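Local coordinates for cell division control protein Cdc48 (Mycobacterium smegmatis, PDB 5E7P) that probably binds and hydrolyses ATP as a Cdc48-family protein with two AAA ATPase domains, each holding ADP in its nucleotide pocket, at residues Leu89-Val94 with Val141-Ser146; Met279-Cys284 with Val289-Gly294; Ser562-Val567 with Val607-Thr612; Phe650-Asp655 with Ser737-Ala742. All blocks are in the same frame, centred on the assembly; numbering follows the deposited sequence.

Contact 1. Residues Leu89-Val94 with Val141-Ser146; sequences LSNAGV and VGDTVS
The last turn of a helix runs past the start of a short strand, Asn-91 and Asp-143 bringing their CA atoms to 5.4 Å, and one amide side chain spans the gap. Asn-91 here illustrates how a primary amide can pair with both the N-H and the C=O of one strand residue, much as a peptide group would. Its OD1 accepts the backbone N-H of Thr-144 at 2.9 Å from N, while its ND2 donates to the carbonyl O of the same residue at 3.3 Å, so both backbone polar groups of Thr-144 are read by a single side chain. The second bond is nearly straight (172°) and lies in the amide plane of Asn-91, although the donor stands above the plane of the Thr-144 carbonyl. Such a two-point grip fixes the flip of the amide as well as its position. The torsion chi1 (-70°) sets CG beside the backbone N of Asn-91 and aims it across the gap. CB of Asp-143 lies alongside the amide, 3.8 Å from ND2 of Asn-91. Just beyond, Gly-93, with positive phi, closes the helix in a Schellman motif. Helix 86-92 packs against strands 22-28 and 65-72 of the N-terminal domain, whereas strand 144-146 is the outermost strand of a separate four-stranded sheet, hydrogen-bonded along strand 177-184; the amide thus joins a helix end beside one sheet to the outermost strand of the next.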
loop_
_atom_site.group_PDB
_atom_site.type_symbol
_atom_site.label_atom_id
_atom_site.label_comp_id
_atom_site.label_asym_id
_atom_site.label_seq_id
_atom_site.Cartn_x
_atom_site.Cartn_y
_atom_site.Cartn_z
ATOM N N LEU A 89 -6.795 26.522 -4.042
ATOM C CA LEU A 89 -7.341 27.547 -4.926
ATOM C C LEU A 89 -6.218 28.222 -5.703
ATOM O O LEU A 89 -6.356 28.516 -6.890
ATOM C CB LEU A 89 -8.116 28.595 -4.124
ATOM C CG LEU A 89 -9.473 28.194 -3.545
ATOM C CD1 LEU A 89 -10.057 29.338 -2.736
ATOM C CD2 LEU A 89 -10.429 27.782 -4.654
ATOM N N SER A 90 -5.103 28.455 -5.021
ATOM C CA SER A 90 -3.935 29.069 -5.635
ATOM C C SER A 90 -3.252 28.117 -6.616
ATOM O O SER A 90 -2.864 28.520 -7.712
ATOM C CB SER A 90 -2.951 29.518 -4.553
ATOM O OG SER A 90 -1.782 30.072 -5.125
ATOM N N ASN A 91 -3.113 26.854 -6.222
ATOM C CA ASN A 91 -2.456 25.857 -7.067
ATOM C C ASN A 91 -3.247 25.513 -8.327
ATOM O O ASN A 91 -2.671 25.127 -9.344
ATOM C CB ASN A 91 -2.164 24.578 -6.274
ATOM C CG ASN A 91 -1.081 24.772 -5.230
ATOM O OD1 ASN A 91 -0.317 25.738 -5.283
ATOM N ND2 ASN A 91 -1.003 23.846 -4.275
ATOM N N ALA A 92 -4.566 25.652 -8.253
ATOM C CA ALA A 92 -5.436 25.295 -9.367
ATOM C C ALA A 92 -5.758 26.498 -10.250
ATOM O O ALA A 92 -6.355 26.351 -11.315
ATOM C CB ALA A 92 -6.717 24.656 -8.855
ATOM N N GLY A 93 -5.362 27.685 -9.801
ATOM C CA GLY A 93 -5.634 28.906 -10.536
ATOM C C GLY A 93 -7.119 29.200 -10.597
ATOM O O GLY A 93 -7.647 29.574 -11.645
ATOM N N VAL A 94 -7.793 29.024 -9.466
ATOM C CA VAL A 94 -9.229 29.250 -9.380
ATOM C C VAL A 94 -9.550 30.293 -8.313
ATOM O O VAL A 94 -9.071 30.205 -7.182
ATOM C CB VAL A 94 -9.982 27.947 -9.044
ATOM C CG1 VAL A 94 -11.486 28.180 -9.049
ATOM C CG2 VAL A 94 -9.607 26.850 -10.023
ATOM N N VAL A 141 4.152 19.804 -10.233
ATOM C CA VAL A 141 5.112 20.880 -10.459
ATOM C C VAL A 141 4.432 22.246 -10.400
ATOM O O VAL A 141 3.408 22.465 -11.049
ATOM C CB VAL A 141 5.850 20.716 -11.805
ATOM C CG1 VAL A 141 6.665 21.962 -12.126
ATOM C CG2 VAL A 141 6.741 19.485 -11.770
ATOM N N GLY A 142 4.994 23.147 -9.599
ATOM C CA GLY A 142 4.456 24.487 -9.453
ATOM C C GLY A 142 3.574 24.652 -8.229
ATOM O O GLY A 142 3.222 25.771 -7.859
ATOM N N ASP A 143 3.221 23.536 -7.599
ATOM C CA ASP A 143 2.359 23.559 -6.419
ATOM C C ASP A 143 3.033 24.202 -5.214
ATOM O O ASP A 143 4.250 24.143 -5.064
ATOM C CB ASP A 143 1.916 22.142 -6.043
ATOM C CG ASP A 143 0.783 21.635 -6.910
ATOM O OD1 ASP A 143 0.634 22.124 -8.050
ATOM O OD2 ASP A 143 0.039 20.745 -6.451
ATOM N N THR A 144 2.225 24.813 -4.355
ATOM C CA THR A 144 2.700 25.283 -3.063
ATOM C C THR A 144 2.249 24.308 -1.982
ATOM O O THR A 144 1.054 24.154 -1.735
ATOM C CB THR A 144 2.167 26.687 -2.736
ATOM O OG1 THR A 144 2.738 27.639 -3.641
ATOM C CG2 THR A 144 2.536 27.075 -1.315
ATOM N N VAL A 145 3.208 23.640 -1.349
ATOM C CA VAL A 145 2.898 22.699 -0.279
ATOM C C VAL A 145 3.350 23.224 1.076
ATOM O O VAL A 145 4.318 23.979 1.174
ATOM C CB VAL A 145 3.537 21.318 -0.522
ATOM C CG1 VAL A 145 2.832 20.599 -1.655
ATOM C CG2 VAL A 145 5.024 21.461 -0.810
ATOM N N SER A 146 2.638 22.817 2.119
ATOM C CA SER A 146 2.986 23.197 3.479
ATOM C C SER A 146 3.379 21.965 4.282
ATOM O O SER A 146 2.671 20.959 4.274
ATOM C CB SER A 146 1.805 23.900 4.146
ATOM O OG SER A 146 0.633 23.112 4.039
#

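Contact 2. Residues Met279-Cys284 with Val289-Gly294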
loop_
_atom_site.group_PDB
_atom_site.type_symbol
_atom_site.label_atom_id
_atom_site.label_comp_id
_atom_site.label_asym_id
_atom_site.label_seq_id
_atom_site.Cartn_x
_atom_site.Cartn_y
_atom_site.Cartn_z
ATOM N N MET A 279 12.385 -1.965 11.839
ATOM C CA MET A 279 12.629 -3.312 12.341
ATOM C C MET A 279 14.094 -3.710 12.173
ATOM O O MET A 279 14.694 -4.292 13.075
ATOM C CB MET A 279 11.735 -4.333 11.632
ATOM C CG MET A 279 12.031 -5.773 12.039
ATOM S SD MET A 279 11.119 -7.023 11.117
ATOM C CE MET A 279 11.991 -7.007 9.555
ATOM N N VAL A 280 14.660 -3.391 11.013
ATOM C CA VAL A 280 16.042 -3.750 10.707
ATOM C C VAL A 280 17.024 -3.041 11.637
ATOM O O VAL A 280 17.960 -3.656 12.150
ATOM C CB VAL A 280 16.397 -3.450 9.234
ATOM C CG1 VAL A 280 17.850 -3.806 8.952
ATOM C CG2 VAL A 280 15.472 -4.216 8.298
ATOM N N ARG A 281 16.798 -1.751 11.862
ATOM C CA ARG A 281 17.644 -0.984 12.769
ATOM C C ARG A 281 17.546 -1.513 14.198
ATOM O O ARG A 281 18.546 -1.585 14.918
ATOM C CB ARG A 281 17.276 0.500 12.721
ATOM C CG ARG A 281 17.321 1.090 11.321
ATOM C CD ARG A 281 17.191 2.605 11.335
ATOM N NE ARG A 281 17.172 3.145 9.978
ATOM C CZ ARG A 281 16.065 3.453 9.308
ATOM N NH1 ARG A 281 14.876 3.294 9.876
ATOM N NH2 ARG A 281 16.149 3.935 8.074
ATOM N N ALA A 282 16.336 -1.890 14.601
ATOM C CA ALA A 282 16.106 -2.423 15.940
ATOM C C ALA A 282 16.795 -3.771 16.138
ATOM O O ALA A 282 17.414 -4.017 17.176
ATOM C CB ALA A 282 14.618 -2.544 16.214
ATOM N N VAL A 283 16.684 -4.641 15.139
ATOM C CA VAL A 283 17.287 -5.969 15.202
ATOM C C VAL A 283 18.817 -5.892 15.197
ATOM O O VAL A 283 19.491 -6.673 15.869
ATOM C CB VAL A 283 16.776 -6.872 14.047
ATOM C CG1 VAL A 283 17.616 -8.135 13.918
ATOM C CG2 VAL A 283 15.320 -7.227 14.269
ATOM N N CYS A 284 19.358 -4.926 14.463
ATOM C CA CYS A 284 20.804 -4.774 14.337
ATOM C C CYS A 284 21.378 -3.802 15.359
ATOM O O CYS A 284 22.505 -3.337 15.201
ATOM C CB CYS A 284 21.162 -4.278 12.933
ATOM S SG CYS A 284 20.652 -5.363 11.587
ATOM N N VAL A 289 26.211 -0.775 11.945
ATOM C CA VAL A 289 25.447 -0.782 10.710
ATOM C C VAL A 289 25.916 0.290 9.741
ATOM O O VAL A 289 25.992 1.469 10.087
ATOM C CB VAL A 289 23.942 -0.603 10.976
ATOM C CG1 VAL A 289 23.163 -0.721 9.680
ATOM C CG2 VAL A 289 23.466 -1.632 11.975
ATOM N N VAL A 290 26.236 -0.137 8.527
ATOM C CA VAL A 290 26.522 0.788 7.446
ATOM C C VAL A 290 25.254 0.929 6.615
ATOM O O VAL A 290 24.829 -0.016 5.949
ATOM C CB VAL A 290 27.675 0.285 6.566
ATOM C CG1 VAL A 290 27.933 1.259 5.424
ATOM C CG2 VAL A 290 28.928 0.092 7.408
ATOM N N GLU A 291 24.644 2.109 6.667
ATOM C CA GLU A 291 23.340 2.312 6.047
ATOM C C GLU A 291 23.360 3.274 4.862
ATOM O O GLU A 291 23.903 4.377 4.944
ATOM C CB GLU A 291 22.324 2.786 7.088
ATOM C CG GLU A 291 20.920 2.972 6.540
ATOM C CD GLU A 291 19.914 3.301 7.628
ATOM O OE1 GLU A 291 18.783 3.708 7.288
ATOM O OE2 GLU A 291 20.253 3.149 8.822
ATOM N N LEU A 292 22.762 2.835 3.760
ATOM C CA LEU A 292 22.521 3.692 2.608
ATOM C C LEU A 292 21.024 3.909 2.464
ATOM O O LEU A 292 20.233 2.990 2.681
ATOM C CB LEU A 292 23.050 3.049 1.323
ATOM C CG LEU A 292 24.539 3.153 0.992
ATOM C CD1 LEU A 292 24.833 2.419 -0.304
ATOM C CD2 LEU A 292 24.959 4.606 0.886
ATOM N N ASP A 293 20.636 5.126 2.100
ATOM C CA ASP A 293 19.251 5.387 1.743
ATOM C C ASP A 293 19.075 5.144 0.252
ATOM O O ASP A 293 19.504 5.954 -0.569
ATOM C CB ASP A 293 18.840 6.817 2.098
ATOM C CG ASP A 293 17.363 7.073 1.849
ATOM O OD1 ASP A 293 16.548 6.170 2.132
ATOM O OD2 ASP A 293 17.014 8.167 1.363
ATOM N N GLY A 294 18.455 4.015 -0.082
ATOM C CA GLY A 294 18.197 3.625 -1.459
ATOM C C GLY A 294 17.750 4.720 -2.414
ATOM O O GLY A 294 18.327 4.870 -3.492
#
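The flat groups of Arg-281 and Glu-291 meet at their edges, the carboxylate approaching the NE and NH2 side of the guanidinium with its CD in the guanidinium plane, and the two planes are only 26° apart. No residue of the opposing segment is stacked on either face; the whole encounter is edge to edge. It is a worked example of how a side-on salt bridge may be centred on one oxygen instead of being shared evenly. OE1 of Glu-291 uses its syn lone pair for NH2 of Arg-281 at 2.8 Å and meets NE of Arg-281 on the syn side too, at 3.2 Å. OE2 of Glu-291 adds a weak bond to NE of Arg-281, 3.3 Å long. The side-on approach of two nitrogens should limit how far the guanidinium can turn, and the paired charges would probably reinforce each other's ionised forms. Both side chains reach out nearly straight and cross at about a right angle; Glu-291 starts with CG opposite its own backbone N (chi1 -178°), pointing from the strand toward the helix. Nearer the turn, the apolar part of the contact is a single touch, CB of Cys-284 lying 3.6 Å from CG2 of Val-289. The helix begins within the ADP-binding P-loop residues Gly-273 to Thr-278, and the side chain of Arg-281 comes within about 5 Å of the nucleotide. Helix 276-283 packs on helix 237-249 and on strand 321-326, while strand 289-293 lies in the sheet between strands 216-218 and 321-326.

Contact 3. Residues Ser562-Val567 with Val607-Thr612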
loop_
_atom_site.group_PDB
_atom_site.type_symbol
_atom_site.label_atom_id
_atom_site.label_comp_id
_atom_site.label_asym_id
_atom_site.label_seq_id
_atom_site.Cartn_x
_atom_site.Cartn_y
_atom_site.Cartn_z
ATOM N N SER A 562 14.051 -15.558 -14.068
ATOM C CA SER A 562 13.475 -16.894 -14.158
ATOM C C SER A 562 12.129 -16.971 -13.443
ATOM O O SER A 562 12.017 -16.624 -12.264
ATOM C CB SER A 562 14.434 -17.933 -13.577
ATOM O OG SER A 562 13.933 -19.245 -13.765
ATOM N N SER A 563 11.109 -17.420 -14.168
ATOM C CA SER A 563 9.772 -17.565 -13.607
ATOM C C SER A 563 9.743 -18.705 -12.597
ATOM O O SER A 563 9.073 -18.620 -11.568
ATOM C CB SER A 563 8.747 -17.818 -14.716
ATOM O OG SER A 563 8.697 -16.732 -15.623
ATOM N N GLU A 564 10.481 -19.769 -12.897
ATOM C CA GLU A 564 10.535 -20.938 -12.031
ATOM C C GLU A 564 11.107 -20.576 -10.663
ATOM O O GLU A 564 10.635 -21.061 -9.634
ATOM C CB GLU A 564 11.359 -22.049 -12.690
ATOM C CG GLU A 564 11.307 -23.391 -11.973
ATOM C CD GLU A 564 12.341 -23.510 -10.868
ATOM O OE1 GLU A 564 13.341 -22.758 -10.906
ATOM O OE2 GLU A 564 12.150 -24.354 -9.963
ATOM N N LYS A 565 12.122 -19.717 -10.657
ATOM C CA LYS A 565 12.734 -19.273 -9.409
ATOM C C LYS A 565 11.849 -18.267 -8.678
ATOM O O LYS A 565 11.917 -18.141 -7.458
ATOM C CB LYS A 565 14.124 -18.686 -9.663
ATOM C CG LYS A 565 15.162 -19.724 -10.054
ATOM C CD LYS A 565 16.483 -19.079 -10.447
ATOM C CE LYS A 565 17.490 -20.121 -10.903
ATOM N NZ LYS A 565 18.758 -19.493 -11.360
ATOM N N ALA A 566 11.018 -17.553 -9.429
ATOM C CA ALA A 566 10.080 -16.613 -8.831
ATOM C C ALA A 566 9.039 -17.367 -8.010
ATOM O O ALA A 566 8.567 -16.874 -6.987
ATOM C CB ALA A 566 9.406 -15.773 -9.907
ATOM N N VAL A 567 8.686 -18.563 -8.471
ATOM C CA VAL A 567 7.732 -19.408 -7.767
ATOM C C VAL A 567 8.308 -19.869 -6.435
ATOM O O VAL A 567 7.694 -19.675 -5.387
ATOM C CB VAL A 567 7.341 -20.644 -8.603
ATOM C CG1 VAL A 567 6.586 -21.651 -7.745
ATOM C CG2 VAL A 567 6.510 -20.230 -9.808
ATOM N N VAL A 607 5.294 -25.116 -13.687
ATOM C CA VAL A 607 4.188 -25.924 -13.178
ATOM C C VAL A 607 4.678 -27.029 -12.238
ATOM O O VAL A 607 4.132 -27.214 -11.146
ATOM C CB VAL A 607 3.366 -26.539 -14.330
ATOM C CG1 VAL A 607 2.351 -27.529 -13.792
ATOM C CG2 VAL A 607 2.680 -25.446 -15.135
ATOM N N ALA A 608 5.710 -27.753 -12.662
ATOM C CA ALA A 608 6.294 -28.806 -11.837
ATOM C C ALA A 608 6.825 -28.232 -10.528
ATOM O O ALA A 608 6.685 -28.842 -9.466
ATOM C CB ALA A 608 7.401 -29.530 -12.592
ATOM N N SER A 609 7.431 -27.052 -10.611
ATOM C CA SER A 609 7.918 -26.366 -9.422
ATOM C C SER A 609 6.740 -25.936 -8.556
ATOM O O SER A 609 6.804 -26.001 -7.329
ATOM C CB SER A 609 8.763 -25.149 -9.804
ATOM O OG SER A 609 9.272 -24.501 -8.651
ATOM N N LEU A 610 5.667 -25.502 -9.208
ATOM C CA LEU A 610 4.461 -25.080 -8.506
ATOM C C LEU A 610 3.847 -26.238 -7.720
ATOM O O LEU A 610 3.526 -26.097 -6.538
ATOM C CB LEU A 610 3.443 -24.506 -9.493
ATOM C CG LEU A 610 2.200 -23.867 -8.881
ATOM C CD1 LEU A 610 2.603 -22.833 -7.843
ATOM C CD2 LEU A 610 1.339 -23.236 -9.966
ATOM N N LEU A 611 3.698 -27.384 -8.380
ATOM C CA LEU A 611 3.186 -28.591 -7.737
ATOM C C LEU A 611 4.050 -28.971 -6.540
ATOM O O LEU A 611 3.537 -29.356 -5.488
ATOM C CB LEU A 611 3.140 -29.751 -8.734
ATOM C CG LEU A 611 2.189 -29.583 -9.921
ATOM C CD1 LEU A 611 2.336 -30.731 -10.906
ATOM C CD2 LEU A 611 0.756 -29.479 -9.431
ATOM N N THR A 612 5.364 -28.852 -6.711
ATOM C CA THR A 612 6.316 -29.146 -5.648
ATOM C C THR A 612 6.105 -28.224 -4.454
ATOM O O THR A 612 6.088 -28.674 -3.309
ATOM C CB THR A 612 7.776 -29.007 -6.141
ATOM O OG1 THR A 612 7.995 -29.885 -7.253
ATOM C CG2 THR A 612 8.757 -29.348 -5.024
#
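Glu-564 meets Ser-609 because its chain leaves the helix with CG opposite the backbone N (chi1 -171°) and then folds sharply at chi2 (-86°), turning the carboxylate toward the neighbouring helix. Ser-609 answers with its own hydroxyl opposite its backbone N, and its OG donates to OE2 of Glu-564 at 3.2 Å. The hydroxyl comes from above the carboxylate plane. The bend also lays CG of Glu-564 alongside CB of Ser-609, 3.8 Å away, so the pair combines a polar tip with an aliphatic flank. One turn further on, Val-567 carries the apolar half of the interface. Its CG1 branch, directed at the other helix, rests against OG of Ser-609 and the backbone of Leu-610, 4.1 Å from CA of Leu-610, and touches CD1 of Leu-610 at 4.2 Å. Ser-609 is thus flanked by an acid and a valine one turn apart; the axes of these segments approach to 9.1 Å and run nearly parallel, at 9°. The OE2 acceptor also has a partner on its own helix, the NE of Arg-568, in a salt bridge that should help to hold the carboxylate in its folded pose. Helices 563-576 and 602-617 lie in the connections between neighbouring strands of a parallel sheet, the first between 546-551 and 580-585 and the second between 580-585 and 623-629. Such side-by-side, co-directional helices are characteristic of consecutive beta-alpha-beta crossovers in the P-loop core of an AAA domain.

Contact 4. Residues Phe650-Asp655 with Ser737-Ala742; sequences FVEPPD and SLREFA
Phe-650 lies with one ring face against the backbone of the helix at Leu-738 and Arg-739. The CA of Arg-739 makes a CH-pi contact 4.0 Å from the centroid of the Phe-650 ring, 23° off its normal, and CB of Arg-739 comes within 3.6 Å of CE2. At the other rim, CE1 meets CB of Leu-738. Across the opposite face sits the backbone N of Glu-652, so the ring is sandwiched between helix and loop. From there Glu-652 sends its carboxylate to Arg-739: OE2 of Glu-652 is 2.9 Å from NE and OE1 is 3.0 Å from NH2 of Arg-739. The carboxylate and guanidinium planes are nearly coplanar, 25° apart, and a bend of the arginine at chi3 (-65°) brings the guanidinium round to the acid. In the second shell Arg-739 forms another salt bridge, to Glu-736 through NH1. The contact packs the chain's last helix, 732-739, back onto the core of the second AAA domain, the side chain of Leu-738 about 6 Å from that of the ADP-binding Asn-630. Chemically, labour is divided: backbone covers an aromatic face, while the guanidinium between two acids would probably favour the ionised forms of Glu-652 and Glu-736.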
loop_
_atom_site.group_PDB
_atom_site.type_symbol
_atom_site.label_atom_id
_atom_site.label_comp_id
_atom_site.label_asym_id
_atom_site.label_seq_id
_atom_site.Cartn_x
_atom_site.Cartn_y
_atom_site.Cartn_z
ATOM N N PHE A 650 -17.012 -21.673 -5.687
ATOM C CA PHE A 650 -17.599 -21.001 -6.840
ATOM C C PHE A 650 -18.278 -19.698 -6.427
ATOM O O PHE A 650 -19.163 -19.691 -5.573
ATOM C CB PHE A 650 -18.593 -21.923 -7.554
ATOM C CG PHE A 650 -19.397 -21.239 -8.624
ATOM C CD1 PHE A 650 -18.775 -20.482 -9.603
ATOM C CD2 PHE A 650 -20.775 -21.365 -8.660
ATOM C CE1 PHE A 650 -19.515 -19.852 -10.586
ATOM C CE2 PHE A 650 -21.519 -20.741 -9.644
ATOM C CZ PHE A 650 -20.889 -19.985 -10.608
ATOM N N VAL A 651 -17.845 -18.598 -7.033
ATOM C CA VAL A 651 -18.457 -17.299 -6.793
ATOM C C VAL A 651 -19.568 -17.064 -7.808
ATOM O O VAL A 651 -19.306 -16.774 -8.978
ATOM C CB VAL A 651 -17.423 -16.160 -6.889
ATOM C CG1 VAL A 651 -18.097 -14.808 -6.695
ATOM C CG2 VAL A 651 -16.311 -16.364 -5.867
ATOM N N GLU A 652 -20.809 -17.206 -7.353
ATOM C CA GLU A 652 -21.978 -17.003 -8.201
ATOM C C GLU A 652 -22.079 -15.555 -8.658
ATOM O O GLU A 652 -21.634 -14.647 -7.954
ATOM C CB GLU A 652 -23.251 -17.378 -7.436
ATOM C CG GLU A 652 -23.445 -18.867 -7.210
ATOM C CD GLU A 652 -24.307 -19.512 -8.282
ATOM O OE1 GLU A 652 -24.798 -18.784 -9.173
ATOM O OE2 GLU A 652 -24.495 -20.748 -8.230
ATOM N N PRO A 653 -22.660 -15.333 -9.846
ATOM C CA PRO A 653 -23.031 -13.971 -10.234
ATOM C C PRO A 653 -24.144 -13.496 -9.311
ATOM O O PRO A 653 -24.981 -14.308 -8.913
ATOM C CB PRO A 653 -23.557 -14.144 -11.661
ATOM C CG PRO A 653 -23.979 -15.570 -11.746
ATOM C CD PRO A 653 -23.017 -16.323 -10.876
ATOM N N PRO A 654 -24.156 -12.201 -8.966
ATOM C CA PRO A 654 -25.083 -11.696 -7.950
ATOM C C PRO A 654 -26.553 -11.817 -8.359
ATOM O O PRO A 654 -26.962 -11.248 -9.368
ATOM C CB PRO A 654 -24.686 -10.223 -7.822
ATOM C CG PRO A 654 -24.095 -9.881 -9.135
ATOM C CD PRO A 654 -23.375 -11.117 -9.588
ATOM N N ASP A 655 -27.337 -12.556 -7.578
ATOM C CA ASP A 655 -28.768 -12.665 -7.841
ATOM C C ASP A 655 -29.511 -11.448 -7.303
ATOM O O ASP A 655 -28.889 -10.455 -6.928
ATOM C CB ASP A 655 -29.354 -13.968 -7.281
ATOM C CG ASP A 655 -29.230 -14.084 -5.767
ATOM O OD1 ASP A 655 -28.753 -13.136 -5.103
ATOM O OD2 ASP A 655 -29.630 -15.141 -5.235
ATOM N N SER A 737 -21.622 -23.043 -17.249
ATOM C CA SER A 737 -20.413 -23.838 -17.425
ATOM C C SER A 737 -19.509 -23.796 -16.190
ATOM O O SER A 737 -18.847 -24.780 -15.860
ATOM C CB SER A 737 -19.645 -23.360 -18.659
ATOM O OG SER A 737 -18.538 -24.200 -18.931
ATOM N N LEU A 738 -19.485 -22.654 -15.510
ATOM C CA LEU A 738 -18.674 -22.498 -14.309
ATOM C C LEU A 738 -19.320 -23.171 -13.106
ATOM O O LEU A 738 -18.631 -23.740 -12.259
ATOM C CB LEU A 738 -18.440 -21.017 -14.006
ATOM C CG LEU A 738 -17.581 -20.244 -15.001
ATOM C CD1 LEU A 738 -17.361 -18.827 -14.516
ATOM C CD2 LEU A 738 -16.259 -20.956 -15.206
ATOM N N ARG A 739 -20.645 -23.100 -13.031
ATOM C CA ARG A 739 -21.379 -23.684 -11.914
ATOM C C ARG A 739 -21.287 -25.208 -11.920
ATOM O O ARG A 739 -21.255 -25.841 -10.862
ATOM C CB ARG A 739 -22.845 -23.241 -11.943
ATOM C CG ARG A 739 -23.634 -23.646 -10.708
ATOM C CD ARG A 739 -25.099 -23.247 -10.810
ATOM N NE ARG A 739 -25.289 -21.798 -10.843
ATOM C CZ ARG A 739 -25.658 -21.117 -11.923
ATOM N NH1 ARG A 739 -25.880 -21.753 -13.065
ATOM N NH2 ARG A 739 -25.809 -19.800 -11.861
ATOM N N GLU A 740 -21.237 -25.790 -13.115
ATOM C CA GLU A 740 -21.166 -27.240 -13.266
ATOM C C GLU A 740 -19.746 -27.784 -13.120
ATOM O O GLU A 740 -19.551 -28.997 -13.038
ATOM C CB GLU A 740 -21.734 -27.666 -14.621
ATOM C CG GLU A 740 -23.244 -27.571 -14.735
ATOM C CD GLU A 740 -23.750 -28.045 -16.085
ATOM O OE1 GLU A 740 -22.914 -28.245 -16.993
ATOM O OE2 GLU A 740 -24.979 -28.220 -16.236
ATOM N N PHE A 741 -18.764 -26.888 -13.087
ATOM C CA PHE A 741 -17.355 -27.283 -13.087
ATOM C C PHE A 741 -16.976 -28.246 -11.961
ATOM O O PHE A 741 -16.267 -29.226 -12.192
ATOM C CB PHE A 741 -16.442 -26.052 -13.052
ATOM C CG PHE A 741 -14.982 -26.389 -12.935
ATOM C CD1 PHE A 741 -14.258 -26.781 -14.047
ATOM C CD2 PHE A 741 -14.335 -26.322 -11.711
ATOM C CE1 PHE A 741 -12.916 -27.097 -13.942
ATOM C CE2 PHE A 741 -12.995 -26.639 -11.599
ATOM C CZ PHE A 741 -12.284 -27.026 -12.716
ATOM N N ALA A 742 -17.450 -27.967 -10.751
ATOM C CA ALA A 742 -17.067 -28.752 -9.577
ATOM C C ALA A 742 -17.549 -30.202 -9.633
ATOM O O ALA A 742 -16.963 -31.081 -9.003
ATOM C CB ALA A 742 -17.555 -28.079 -8.303
#

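In the fold
Followed from the N terminus, the four contacts come strictly in series; none nests within or crosses another. Contact 1 closes a loop of 46 residues and ties a helix of the N-terminal domain to the four-stranded sheet that follows. Contact 2, much more local with four intervening residues, joins the P-loop helix of the first AAA domain to the next strand. Contact 3 spans 39 residues and pairs two helices of the second AAA domain. Contact 4 makes the longest closure, 81 residues, returning the C-terminal helix to that domain's sheet end. Contacts 3 and 4 are the nearest pair, their centres about 29 Å apart, whereas the centres of contacts 1 and 4 are about 50 Å apart.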